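Local coordinates for Thiol:disulfide interchange protein, thioredoxin family protein (Chlorobaculum tepidum, PDB 3OR5) that probably acts as a thioredoxin-like thiol:disulfide oxidoreductase, perhaps serving cytochrome c-type biogenesis, at residues A[119-124]-A[130-135]; A[15-20]-A[35-40]; A[71-76]-A[100-105]; A[40-45]-A[51-56]; A[57-62]-A[137-142]. All coordinates share one frame; numbering follows the deposited sequence.

Interaction 1: residues A[119-124]-A[130-135]; sequences TSFVID and SGVIVG
Ile133 O is gripped by three groups: Ser120 N donates to it at 2.9 Å in the carbonyl plane, Thr119 CA adds a C-H...O contact, and a water lying 2.7 Å from Ser120 OG gives it a weak further bond. The return bond, Ile133 N to Ser120 O at 2.8 Å, is nearly straight (170°). Two residues along, Val122 repeats the pattern, its N bonding Gly131 O and its O taking Ser130 N. The segments thus form the arms of an antiparallel beta hairpin; strand 129-133 is the outer strand of the five-stranded sheet, and strand 119-123 joins it to central strand 36-42. On one face of the hairpin, Val122 CG2 meets Ile133 CD1 at 3.8 Å, the two side chains crossing obliquely. The other face carries Phe121 and Val132, a non-hydrogen-bonded pair lying side by side. Val132 CG1 is anti to the backbone N (chi1 -175°), which leaves CG2 beside that N and 3.8 Å from Phe121 CD1. Replacing Val132 by an alanine would probably open a gap beside the Phe121 ring and take from Thr119 CG2 one of its neighbours. Phe121 also meets Phe106, ring against ring.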
# COMPACT_ATOMS: atom_id res chain seq x y z
N THR A 119 3.92 7.64 0.67
CA THR A 119 3.47 7.79 -0.72
C THR A 119 2.74 6.47 -0.97
O THR A 119 3.30 5.39 -0.71
CB THR A 119 4.65 7.86 -1.67
OG1 THR A 119 5.39 9.13 -1.49
CG2 THR A 119 4.16 7.91 -3.14
N SER A 120 1.55 6.59 -1.53
CA SER A 120 0.81 5.38 -1.78
C SER A 120 0.28 5.38 -3.19
O SER A 120 0.10 6.42 -3.82
CB SER A 120 -0.36 5.34 -0.84
OG SER A 120 0.00 5.32 0.58
N PHE A 121 0.04 4.19 -3.69
CA PHE A 121 -0.45 4.00 -5.11
C PHE A 121 -1.74 3.29 -5.07
O PHE A 121 -1.88 2.28 -4.33
CB PHE A 121 0.59 3.20 -5.88
CG PHE A 121 1.92 3.91 -5.96
CD1 PHE A 121 2.13 4.80 -6.97
CD2 PHE A 121 2.88 3.74 -4.96
CE1 PHE A 121 3.34 5.50 -7.04
CE2 PHE A 121 4.10 4.48 -5.00
CZ PHE A 121 4.33 5.35 -6.04
N VAL A 122 -2.71 3.82 -5.81
CA VAL A 122 -4.09 3.18 -5.82
C VAL A 122 -4.23 2.35 -7.05
O VAL A 122 -4.11 2.87 -8.18
CB VAL A 122 -5.16 4.25 -5.78
CG1 VAL A 122 -6.56 3.54 -5.74
CG2 VAL A 122 -5.03 5.25 -4.57
N ILE A 123 -4.45 1.04 -6.89
CA ILE A 123 -4.63 0.11 -8.03
C ILE A 123 -6.08 -0.34 -8.04
O ILE A 123 -6.60 -0.83 -7.02
CB ILE A 123 -3.70 -1.11 -7.92
CG1 ILE A 123 -2.26 -0.77 -8.22
CG2 ILE A 123 -4.08 -2.15 -9.03
CD1 ILE A 123 -1.56 -0.07 -7.05
N ASP A 124 -6.75 -0.10 -9.14
CA ASP A 124 -8.18 -0.38 -9.08
C ASP A 124 -8.38 -1.86 -9.45
O ASP A 124 -7.44 -2.59 -9.75
CB ASP A 124 -8.95 0.53 -9.99
CG ASP A 124 -8.54 0.39 -11.43
OD1 ASP A 124 -8.06 -0.68 -11.92
OD2 ASP A 124 -8.78 1.44 -12.09
N SER A 130 -4.37 3.97 -10.78
CA SER A 130 -5.30 5.06 -11.07
C SER A 130 -4.83 6.36 -10.48
O SER A 130 -5.16 7.45 -10.97
CB SER A 130 -6.64 4.71 -10.32
OG SER A 130 -7.33 3.82 -11.17
N GLY A 131 -4.06 6.29 -9.41
CA GLY A 131 -3.74 7.54 -8.71
C GLY A 131 -2.61 7.32 -7.70
O GLY A 131 -2.26 6.20 -7.32
N VAL A 132 -2.05 8.45 -7.30
CA VAL A 132 -0.97 8.46 -6.32
C VAL A 132 -1.38 9.35 -5.16
O VAL A 132 -1.80 10.50 -5.36
CB VAL A 132 0.37 8.96 -6.98
CG1 VAL A 132 1.42 8.84 -5.95
CG2 VAL A 132 0.74 8.12 -8.24
N ILE A 133 -1.20 8.88 -3.94
CA ILE A 133 -1.52 9.66 -2.77
C ILE A 133 -0.20 10.12 -2.17
O ILE A 133 0.64 9.32 -1.76
CB ILE A 133 -2.27 8.80 -1.72
CG1 ILE A 133 -3.58 8.29 -2.28
CG2 ILE A 133 -2.54 9.62 -0.44
CD1 ILE A 133 -4.22 7.22 -1.44
N VAL A 134 0.01 11.43 -2.13
CA VAL A 134 1.22 11.99 -1.46
C VAL A 134 0.78 13.06 -0.43
O VAL A 134 1.56 13.94 -0.08
CB VAL A 134 2.17 12.67 -2.41
CG1 VAL A 134 2.81 11.68 -3.44
CG2 VAL A 134 1.49 13.86 -3.10
N GLY A 135 -0.45 13.01 0.03
CA GLY A 135 -1.01 13.90 1.03
C GLY A 135 -1.88 13.13 2.01
O GLY A 135 -2.33 12.02 1.72
O HOH W 1 0.30 7.96 1.26

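Interaction 2: residues A[15-20]-A[35-40]; sequences PSFSGV and KAYIVN
Phe17 and Tyr37 share the same first torsion: in each, CG lies between the backbone N and the carbonyl carbon (chi1 57° and 53°), and the two rings reach toward one another from well-separated backbones. They slide past each other in opposite directions, so contact is made near the ring ends, with Phe17 CE2 4.2 Å from Tyr37 CE1. The phenol oxygen, Tyr37 OH, comes to the edge of the Phe17 ring, near its plane, and Pro15 O lies in plane at another part of that edge. The next atom round the ring, Phe17 CZ, touches Val39 CG2 at 4.0 Å. That same methyl sits in plane at the edge of the Tyr37 ring and therefore fills the corner between the two aromatics. Here the N-terminal segment, on its way into the small hairpin of strands 18-20 and 26-28, is laid over the sheet of a thioredoxin-type fold, with strand 36-42 at its middle. The nearest CA atoms, those of Phe17 and Val39, are 11.0 Å apart, and the gap is bridged mainly by side chains. Phe106, from helix 100-107, meets the Phe17 ring edge-to-face, and Phe27 supplies a further ring, while Phe17 N donates to Ser29 OG.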
# COMPACT_ATOMS: atom_id res chain seq x y z
N PRO A 15 2.43 -3.12 -11.54
CA PRO A 15 3.58 -4.03 -11.65
C PRO A 15 3.39 -5.34 -10.91
O PRO A 15 2.53 -5.47 -10.05
CB PRO A 15 4.70 -3.26 -10.96
CG PRO A 15 4.01 -2.31 -10.01
CD PRO A 15 2.61 -2.11 -10.48
N SER A 16 4.19 -6.34 -11.27
CA SER A 16 4.22 -7.60 -10.53
C SER A 16 5.26 -7.44 -9.46
O SER A 16 6.32 -6.89 -9.70
CB SER A 16 4.69 -8.73 -11.46
OG SER A 16 3.60 -9.18 -12.26
N PHE A 17 4.93 -7.94 -8.27
CA PHE A 17 5.92 -7.92 -7.23
C PHE A 17 5.54 -8.98 -6.15
O PHE A 17 4.42 -9.38 -6.02
CB PHE A 17 5.98 -6.51 -6.55
CG PHE A 17 4.67 -6.01 -5.97
CD1 PHE A 17 4.57 -5.92 -4.60
CD2 PHE A 17 3.61 -5.56 -6.73
CE1 PHE A 17 3.42 -5.41 -4.00
CE2 PHE A 17 2.43 -5.07 -6.15
CZ PHE A 17 2.33 -5.03 -4.76
N SER A 18 6.56 -9.37 -5.39
CA SER A 18 6.39 -10.50 -4.48
C SER A 18 7.45 -10.46 -3.44
O SER A 18 8.44 -9.72 -3.57
CB SER A 18 6.45 -11.88 -5.21
OG SER A 18 7.67 -12.11 -5.85
N GLY A 19 7.25 -11.23 -2.37
CA GLY A 19 8.35 -11.34 -1.39
C GLY A 19 7.91 -12.03 -0.12
O GLY A 19 6.92 -12.73 -0.11
N VAL A 20 8.67 -11.80 0.97
CA VAL A 20 8.36 -12.41 2.27
C VAL A 20 8.05 -11.21 3.17
O VAL A 20 8.77 -10.20 3.08
CB VAL A 20 9.57 -13.14 2.85
CG1 VAL A 20 9.21 -13.63 4.25
CG2 VAL A 20 9.84 -14.42 1.96
N LYS A 35 -8.63 -7.66 -7.54
CA LYS A 35 -8.78 -6.92 -6.30
C LYS A 35 -8.27 -5.49 -6.43
O LYS A 35 -7.33 -5.26 -7.11
CB LYS A 35 -8.00 -7.62 -5.18
CG LYS A 35 -8.54 -8.93 -4.73
CD LYS A 35 -7.97 -9.38 -3.41
CE LYS A 35 -8.51 -10.69 -2.96
NZ LYS A 35 -7.62 -11.36 -2.00
N ALA A 36 -8.94 -4.56 -5.77
CA ALA A 36 -8.38 -3.19 -5.69
C ALA A 36 -7.38 -3.28 -4.54
O ALA A 36 -7.51 -4.08 -3.62
CB ALA A 36 -9.41 -2.19 -5.39
N TYR A 37 -6.30 -2.46 -4.60
CA TYR A 37 -5.39 -2.49 -3.46
C TYR A 37 -4.66 -1.13 -3.45
O TYR A 37 -4.58 -0.44 -4.49
CB TYR A 37 -4.40 -3.63 -3.49
CG TYR A 37 -3.57 -3.80 -4.78
CD1 TYR A 37 -2.28 -3.32 -4.81
CD2 TYR A 37 -4.06 -4.54 -5.87
CE1 TYR A 37 -1.46 -3.54 -5.93
CE2 TYR A 37 -3.28 -4.76 -6.95
CZ TYR A 37 -2.03 -4.21 -7.02
OH TYR A 37 -1.20 -4.46 -8.10
N ILE A 38 -4.11 -0.82 -2.29
CA ILE A 38 -3.31 0.44 -2.15
C ILE A 38 -1.99 0.01 -1.60
O ILE A 38 -1.94 -0.64 -0.53
CB ILE A 38 -4.03 1.46 -1.23
CG1 ILE A 38 -5.27 2.05 -1.94
CG2 ILE A 38 -3.08 2.59 -0.87
CD1 ILE A 38 -6.19 2.86 -0.95
N VAL A 39 -0.90 0.40 -2.31
CA VAL A 39 0.47 0.04 -1.86
C VAL A 39 1.00 1.30 -1.18
O VAL A 39 1.05 2.37 -1.79
CB VAL A 39 1.32 -0.33 -3.05
CG1 VAL A 39 2.79 -0.62 -2.59
CG2 VAL A 39 0.70 -1.55 -3.79
N ASN A 40 1.37 1.16 0.09
CA ASN A 40 1.72 2.29 1.00
C ASN A 40 3.18 2.15 1.31
O ASN A 40 3.61 1.22 2.00
CB ASN A 40 0.89 2.24 2.28
CG ASN A 40 1.33 3.28 3.28
OD1 ASN A 40 1.44 4.48 2.91
ND2 ASN A 40 1.45 2.92 4.45

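Interaction 3: residues A[71-76]-A[100-105]; sequences VGIAVN and PELIRA
Ile73 and Leu102 point toward each other from strand and helix. The longer branch of Ile73 is extended (chi2 175°), which carries CD1 up to the base of the leucine side chain, 4.3 Å from Leu102 CB. Leu102 then turns across the line of approach, so that its branched end lies beside the isoleucine instead of meeting it head on. The second branch of Ile73 shares in the contact, with CG2 4.3 Å from Leu102 CD1. Two residues along the chain, Val75 meets Ile103 in a different way. Val75 CG1 and the extended CG1-CD1 arm of Ile103 run in nearly opposite directions, but side-slipped, and the methyls Val75 CG1 and Ile103 CD1 come within 4.2 Å. Neither pair is tight, and both are wholly apolar. The arrangement seats the first turn of helix 100-107 on the C-terminal end of strand 68-74. The Val75 side chain comes close to Cys46 and Cys49 but makes no contact with them; their CxxC spacing at a helix start is consistent with a thioredoxin-type redox centre. Around the contact, Leu102 is backed by Phe17 of the N-terminal segment, and Ile73 packs on Val39 and Phe41 of strand 36-42. Strand 68-74 itself runs parallel between strands 36-42 and 95-97, with Ala98, just beyond the latter, touching both Ile73 and Val75.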
# COMPACT_ATOMS: atom_id res chain seq x y z
N VAL A 71 -1.27 -2.93 1.05
CA VAL A 71 -0.02 -3.65 1.16
C VAL A 71 0.99 -2.59 1.62
O VAL A 71 1.05 -1.47 1.01
CB VAL A 71 0.41 -4.11 -0.22
CG1 VAL A 71 1.78 -4.78 -0.14
CG2 VAL A 71 -0.60 -5.09 -0.82
N GLY A 72 1.74 -2.87 2.67
CA GLY A 72 2.71 -1.84 3.16
C GLY A 72 4.12 -2.23 2.73
O GLY A 72 4.51 -3.39 2.75
N ILE A 73 4.94 -1.24 2.33
CA ILE A 73 6.36 -1.49 2.00
C ILE A 73 7.12 -0.49 2.87
O ILE A 73 6.96 0.72 2.73
CB ILE A 73 6.61 -1.26 0.50
CG1 ILE A 73 5.87 -2.38 -0.31
CG2 ILE A 73 8.18 -1.35 0.25
CD1 ILE A 73 5.95 -2.19 -1.85
N ALA A 74 7.93 -1.01 3.80
CA ALA A 74 8.57 -0.14 4.83
C ALA A 74 9.93 0.29 4.31
O ALA A 74 10.80 -0.56 4.04
CB ALA A 74 8.77 -0.95 6.14
N VAL A 75 10.11 1.60 4.20
CA VAL A 75 11.33 2.20 3.67
C VAL A 75 12.14 2.81 4.80
O VAL A 75 11.56 3.17 5.83
CB VAL A 75 10.97 3.27 2.61
CG1 VAL A 75 10.38 2.58 1.30
CG2 VAL A 75 10.08 4.34 3.15
N ASN A 76 13.47 2.91 4.60
CA ASN A 76 14.28 3.60 5.66
C ASN A 76 14.04 3.00 7.03
O ASN A 76 14.04 3.71 8.00
CB ASN A 76 14.01 5.12 5.64
CG ASN A 76 14.27 5.77 4.26
OD1 ASN A 76 15.17 6.64 4.14
ND2 ASN A 76 13.48 5.46 3.28
N PRO A 100 15.42 -2.71 -3.24
CA PRO A 100 15.49 -1.80 -4.40
C PRO A 100 14.56 -2.16 -5.50
O PRO A 100 14.02 -1.23 -6.17
CB PRO A 100 16.97 -1.94 -4.88
CG PRO A 100 17.70 -2.37 -3.67
CD PRO A 100 16.73 -3.25 -2.83
N GLU A 101 14.29 -3.46 -5.68
CA GLU A 101 13.37 -3.91 -6.69
C GLU A 101 11.91 -3.45 -6.43
O GLU A 101 11.18 -3.09 -7.35
CB GLU A 101 13.38 -5.44 -6.72
CG GLU A 101 12.41 -6.08 -7.65
CD GLU A 101 12.60 -7.61 -7.63
OE1 GLU A 101 12.48 -8.23 -6.52
OE2 GLU A 101 12.89 -8.20 -8.70
N LEU A 102 11.51 -3.46 -5.16
CA LEU A 102 10.13 -3.08 -4.82
C LEU A 102 10.02 -1.60 -5.07
O LEU A 102 8.97 -1.16 -5.56
CB LEU A 102 9.81 -3.41 -3.37
CG LEU A 102 9.60 -4.90 -3.02
CD1 LEU A 102 9.39 -5.14 -1.49
CD2 LEU A 102 8.36 -5.50 -3.81
N ILE A 103 11.05 -0.82 -4.75
CA ILE A 103 10.99 0.64 -4.94
C ILE A 103 10.96 0.93 -6.44
O ILE A 103 10.11 1.66 -6.88
CB ILE A 103 12.11 1.41 -4.22
CG1 ILE A 103 11.83 1.30 -2.72
CG2 ILE A 103 12.16 2.87 -4.75
CD1 ILE A 103 13.02 1.76 -1.88
N ARG A 104 11.78 0.22 -7.20
CA ARG A 104 11.83 0.51 -8.66
C ARG A 104 10.53 0.07 -9.33
O ARG A 104 10.16 0.65 -10.37
CB ARG A 104 13.01 -0.23 -9.30
CG ARG A 104 14.38 0.31 -9.00
CD ARG A 104 15.37 -0.32 -10.04
NE ARG A 104 15.68 -1.70 -9.68
CZ ARG A 104 16.67 -2.01 -8.84
NH1 ARG A 104 17.40 -1.03 -8.30
NH2 ARG A 104 16.90 -3.28 -8.52
N ALA A 105 9.81 -0.91 -8.79
CA ALA A 105 8.51 -1.33 -9.33
C ALA A 105 7.46 -0.19 -9.42
O ALA A 105 6.64 -0.19 -10.34
CB ALA A 105 7.92 -2.52 -8.60

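Interaction 4: residues A[40-45]-A[51-56]; sequences NFFATW and SEIPDM
Asn40 and Glu52 are joined through a single water, which accepts from Asn40 ND2 at 3.0 Å and donates to Glu52 OE2 at 2.9 Å. The amide and carboxylate planes are turned 48° apart, and the side chains cross without a direct bond. The selenium of Met56 (a selenomethionine) also lies close to the amide nitrogen, SE being 3.6 Å from Asn40 ND2. A bend at the last torsion (chi3 50°) swings Met56 CE back over the asparagine, where it also reaches Asn40 CB at 3.8 Å. Beside this, Ile53 crosses Phe42 at about a right angle, its CD1 pressing to 3.4 Å from Phe42 CD1, a tight apolar contact. Together these side chains pack strand 36-42 against the helix 47-63 that follows it in a beta-alpha-beta unit. Cys46, just before the helix, and Cys49, in its first turn, form a CxxC pair, probably the redox centre of this thioredoxin-family protein, and Phe42 touches that pair. A leucine in place of Asn40 would have no N-H to give, and the water is likely to lose its hold on the strand, leaving Glu52 OE2 less well tied. Further out, Tyr93 backs both Ile53 and Met56, Pro118 touches Glu52, and Tyr85 from helix 79-89 packs on Ile53. The helix is kinked at Pro54 and Asp55; the proline has no N-H to offer the preceding turn.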
# COMPACT_ATOMS: atom_id res chain seq x y z
N ASN A 40 1.37 1.16 0.09
CA ASN A 40 1.72 2.29 1.00
C ASN A 40 3.18 2.15 1.31
O ASN A 40 3.61 1.22 2.00
CB ASN A 40 0.89 2.24 2.28
CG ASN A 40 1.33 3.28 3.28
OD1 ASN A 40 1.44 4.48 2.91
ND2 ASN A 40 1.45 2.92 4.45
N PHE A 41 3.98 3.12 0.81
CA PHE A 41 5.43 3.19 1.18
C PHE A 41 5.46 4.05 2.40
O PHE A 41 4.96 5.20 2.40
CB PHE A 41 6.25 3.86 0.05
CG PHE A 41 6.50 2.89 -1.09
CD1 PHE A 41 7.71 2.16 -1.25
CD2 PHE A 41 5.46 2.70 -2.03
CE1 PHE A 41 7.87 1.24 -2.29
CE2 PHE A 41 5.61 1.76 -3.09
CZ PHE A 41 6.86 1.08 -3.28
N PHE A 42 6.00 3.50 3.47
CA PHE A 42 5.90 4.17 4.79
C PHE A 42 7.11 3.90 5.67
O PHE A 42 7.86 2.96 5.38
CB PHE A 42 4.64 3.68 5.60
CG PHE A 42 4.79 2.28 6.12
CD1 PHE A 42 5.02 2.05 7.48
CD2 PHE A 42 4.69 1.16 5.26
CE1 PHE A 42 5.21 0.77 7.98
CE2 PHE A 42 4.84 -0.16 5.78
CZ PHE A 42 5.12 -0.35 7.13
N ALA A 43 7.25 4.67 6.80
CA ALA A 43 8.15 4.29 7.82
C ALA A 43 7.43 4.45 9.16
O ALA A 43 6.58 5.34 9.30
CB ALA A 43 9.44 5.19 7.80
N THR A 44 7.75 3.56 10.10
CA THR A 44 6.99 3.63 11.38
C THR A 44 7.50 4.81 12.22
O THR A 44 6.80 5.18 13.15
CB THR A 44 7.09 2.37 12.22
OG1 THR A 44 8.39 2.26 12.85
CG2 THR A 44 6.83 1.12 11.34
N TRP A 45 8.68 5.34 11.90
CA TRP A 45 9.16 6.51 12.66
C TRP A 45 8.58 7.82 12.18
O TRP A 45 8.78 8.90 12.80
CB TRP A 45 10.69 6.54 12.65
CG TRP A 45 11.33 6.47 11.26
CD1 TRP A 45 11.99 5.37 10.77
CD2 TRP A 45 11.40 7.47 10.25
NE1 TRP A 45 12.47 5.66 9.54
CE2 TRP A 45 12.14 6.92 9.18
CE3 TRP A 45 10.95 8.79 10.14
CZ2 TRP A 45 12.44 7.64 8.03
CZ3 TRP A 45 11.25 9.53 8.99
CH2 TRP A 45 11.95 8.92 7.93
N SER A 51 0.14 8.51 12.05
CA SER A 51 -1.21 9.05 12.13
C SER A 51 -2.17 8.25 11.24
O SER A 51 -3.33 7.91 11.63
CB SER A 51 -1.19 10.50 11.66
OG SER A 51 -2.49 11.02 11.96
N GLU A 52 -1.67 7.86 10.10
CA GLU A 52 -2.58 7.27 9.13
C GLU A 52 -2.70 5.76 9.20
O GLU A 52 -3.79 5.20 8.80
CB GLU A 52 -2.38 7.73 7.72
CG GLU A 52 -1.17 7.34 7.10
CD GLU A 52 -1.15 7.76 5.59
OE1 GLU A 52 -1.76 8.80 5.20
OE2 GLU A 52 -0.54 7.01 4.81
N ILE A 53 -1.62 5.09 9.63
CA ILE A 53 -1.71 3.60 9.60
C ILE A 53 -2.86 3.04 10.46
O ILE A 53 -3.49 2.08 10.02
CB ILE A 53 -0.36 2.98 9.90
CG1 ILE A 53 0.49 3.12 8.61
CG2 ILE A 53 -0.53 1.44 10.31
CD1 ILE A 53 1.96 2.82 8.81
N PRO A 54 -3.17 3.58 11.62
CA PRO A 54 -4.35 3.04 12.35
C PRO A 54 -5.66 3.21 11.59
O PRO A 54 -6.57 2.33 11.71
CB PRO A 54 -4.36 3.81 13.67
CG PRO A 54 -2.88 4.13 13.87
CD PRO A 54 -2.29 4.42 12.50
N ASP A 55 -5.81 4.26 10.79
CA ASP A 55 -7.04 4.43 9.98
C ASP A 55 -7.00 3.39 8.86
O ASP A 55 -8.03 2.89 8.51
CB ASP A 55 -7.08 5.84 9.37
CG ASP A 55 -7.34 6.92 10.49
OD1 ASP A 55 -7.89 6.58 11.54
OD2 ASP A 55 -7.05 8.12 10.28
N MSE A 56 -5.83 3.14 8.29
CA MSE A 56 -5.68 2.13 7.24
C MSE A 56 -6.13 0.78 7.81
O MSE A 56 -6.81 0.02 7.10
CB MSE A 56 -4.25 2.02 6.71
CG MSE A 56 -3.97 3.25 5.89
SE MSE A 56 -2.05 3.25 5.37
CE MSE A 56 -1.91 1.56 4.70
O HOH W 2 1.58 5.46 5.95

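Interaction 5: residues A[57-62]-A[137-142]; sequences VQVQKT and RSKADF
Phe142, which meets Val59 through its CB and not its ring, carries Arg137 CB on one face, 3.6 Å above the plane and offset toward the rim. Other ring atoms look into the protein: CE2 approaches Met56, CE1 touches Ile133 and CD1 touches Ile38. The second flat group is the Asp141 carboxylate, on a side chain that leaves the backbone away from segment 57-62. Ser138 N donates to Asp141 OD2 at 3.0 Å from above the carboxylate plane, and Asp141 N returns a 2.8 Å bond to Ser138 OG. This reciprocal pair is a capping box, with Ser138 as the N-cap, and it closes the first turn of helix 139-150. Between the helices, Val59 makes most of the contact. Its CG1 is anti to the backbone N (chi1 173°), which turns CG2 toward the start of helix 139-150, as the methyl nearest to it. Val59 CG2 lies 3.8 Å from Phe142 CB, the two side chains meeting at about a right angle, and is equally near Lys139 O. Lys139 flanks this methyl with its CG, and its CD lies 3.8 Å from Gln58 CB; the bend at chi3 (58°) turns only the CE-NZ end beyond. The aliphatic part of the lysine thus lies across the base of the glutamine, whose amide end leads away. Val146 and Phe70 also pack on Val59, placing it between helix 139-150 and the sheet. Two helices side by side on one face of a central mixed sheet, here 47-63 and 139-150, are characteristic of the thioredoxin fold.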
# COMPACT_ATOMS: atom_id res chain seq x y z
N VAL A 57 -5.69 0.52 9.04
CA VAL A 57 -6.03 -0.83 9.65
C VAL A 57 -7.57 -0.89 9.79
O VAL A 57 -8.18 -1.94 9.50
CB VAL A 57 -5.33 -0.96 11.02
CG1 VAL A 57 -5.88 -2.19 11.79
CG2 VAL A 57 -3.84 -1.19 10.77
N GLN A 58 -8.22 0.19 10.23
CA GLN A 58 -9.67 0.12 10.31
C GLN A 58 -10.35 -0.08 8.95
O GLN A 58 -11.35 -0.83 8.82
CB GLN A 58 -10.26 1.37 10.98
CG GLN A 58 -11.68 1.09 11.48
CD GLN A 58 -11.75 0.03 12.57
OE1 GLN A 58 -11.08 0.14 13.60
NE2 GLN A 58 -12.53 -1.04 12.34
N VAL A 59 -9.87 0.65 7.94
CA VAL A 59 -10.41 0.47 6.60
C VAL A 59 -10.19 -0.99 6.08
O VAL A 59 -11.07 -1.61 5.41
CB VAL A 59 -9.79 1.53 5.61
CG1 VAL A 59 -10.22 1.25 4.16
CG2 VAL A 59 -10.28 2.94 6.07
N GLN A 60 -9.03 -1.55 6.35
CA GLN A 60 -8.75 -2.96 6.00
C GLN A 60 -9.85 -3.85 6.61
O GLN A 60 -10.29 -4.80 5.94
CB GLN A 60 -7.35 -3.36 6.50
CG GLN A 60 -7.04 -4.80 6.16
CD GLN A 60 -6.61 -4.98 4.74
OE1 GLN A 60 -6.28 -4.03 4.02
NE2 GLN A 60 -6.51 -6.22 4.34
N LYS A 61 -10.19 -3.59 7.87
CA LYS A 61 -11.20 -4.49 8.53
C LYS A 61 -12.54 -4.39 7.84
O LYS A 61 -13.20 -5.44 7.65
CB LYS A 61 -11.33 -4.06 9.97
CG LYS A 61 -10.05 -4.39 10.82
CD LYS A 61 -10.18 -3.96 12.27
CE LYS A 61 -8.91 -4.48 12.88
NZ LYS A 61 -8.68 -3.92 14.26
N THR A 62 -12.94 -3.21 7.40
CA THR A 62 -14.20 -3.04 6.68
C THR A 62 -14.24 -3.82 5.37
O THR A 62 -15.30 -4.38 4.99
CB THR A 62 -14.45 -1.56 6.44
OG1 THR A 62 -14.52 -0.88 7.70
CG2 THR A 62 -15.74 -1.34 5.59
N ARG A 137 -4.81 11.45 4.20
CA ARG A 137 -6.14 11.04 3.89
C ARG A 137 -6.76 10.59 5.17
O ARG A 137 -6.11 9.86 5.97
CB ARG A 137 -6.17 9.84 2.92
CG ARG A 137 -5.72 10.10 1.46
CD ARG A 137 -6.62 11.15 0.71
NE ARG A 137 -6.01 11.44 -0.57
CZ ARG A 137 -5.15 12.43 -0.83
NH1 ARG A 137 -4.74 13.25 0.14
NH2 ARG A 137 -4.64 12.61 -2.04
N SER A 138 -8.01 10.99 5.36
CA SER A 138 -8.81 10.55 6.47
C SER A 138 -9.30 9.10 6.31
O SER A 138 -9.27 8.53 5.21
CB SER A 138 -10.03 11.47 6.65
OG SER A 138 -11.10 11.13 5.75
N LYS A 139 -9.76 8.52 7.41
CA LYS A 139 -10.44 7.26 7.38
C LYS A 139 -11.62 7.24 6.40
O LYS A 139 -11.71 6.39 5.51
CB LYS A 139 -10.85 6.86 8.80
CG LYS A 139 -11.27 5.42 8.90
CD LYS A 139 -11.36 4.99 10.38
CE LYS A 139 -12.36 5.88 11.19
NZ LYS A 139 -12.66 5.22 12.51
N ALA A 140 -12.47 8.25 6.48
CA ALA A 140 -13.56 8.33 5.57
C ALA A 140 -13.08 8.51 4.11
O ALA A 140 -13.77 7.98 3.18
CB ALA A 140 -14.49 9.53 5.96
N ASP A 141 -11.97 9.26 3.89
CA ASP A 141 -11.41 9.42 2.50
C ASP A 141 -10.92 8.05 2.00
O ASP A 141 -11.25 7.66 0.87
CB ASP A 141 -10.16 10.34 2.43
CG ASP A 141 -10.49 11.81 2.72
OD1 ASP A 141 -11.66 12.21 2.41
OD2 ASP A 141 -9.57 12.52 3.27
N PHE A 142 -10.23 7.30 2.86
CA PHE A 142 -9.77 5.98 2.35
C PHE A 142 -10.99 5.11 2.06
O PHE A 142 -11.00 4.34 1.14
CB PHE A 142 -8.91 5.26 3.41
CG PHE A 142 -7.50 5.66 3.39
CD1 PHE A 142 -6.65 5.43 2.28
CD2 PHE A 142 -6.95 6.26 4.53
CE1 PHE A 142 -5.28 5.80 2.34
CE2 PHE A 142 -5.59 6.63 4.57
CZ PHE A 142 -4.75 6.42 3.46

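From the N terminus, interaction 2 closes first, bringing the segment that leads into the small hairpin over strand 36-42. That strand passes directly into interaction 4, with Asn40 common to both, and a short loop ties it to helix 47-63. The same helix then opens the long loop that interaction 5 closes at helix 139-150. Nested inside it are interaction 3, which joins strand 68-74 to helix 100-107, and interaction 1, the hairpin at the sheet edge; these two follow in series, and no loops cross. Backbone bonds along strand 36-42 connect interactions 1, 2, 3 and 4 within one sheet, while interactions 3 and 5 lie on opposite sides of the chain's centre.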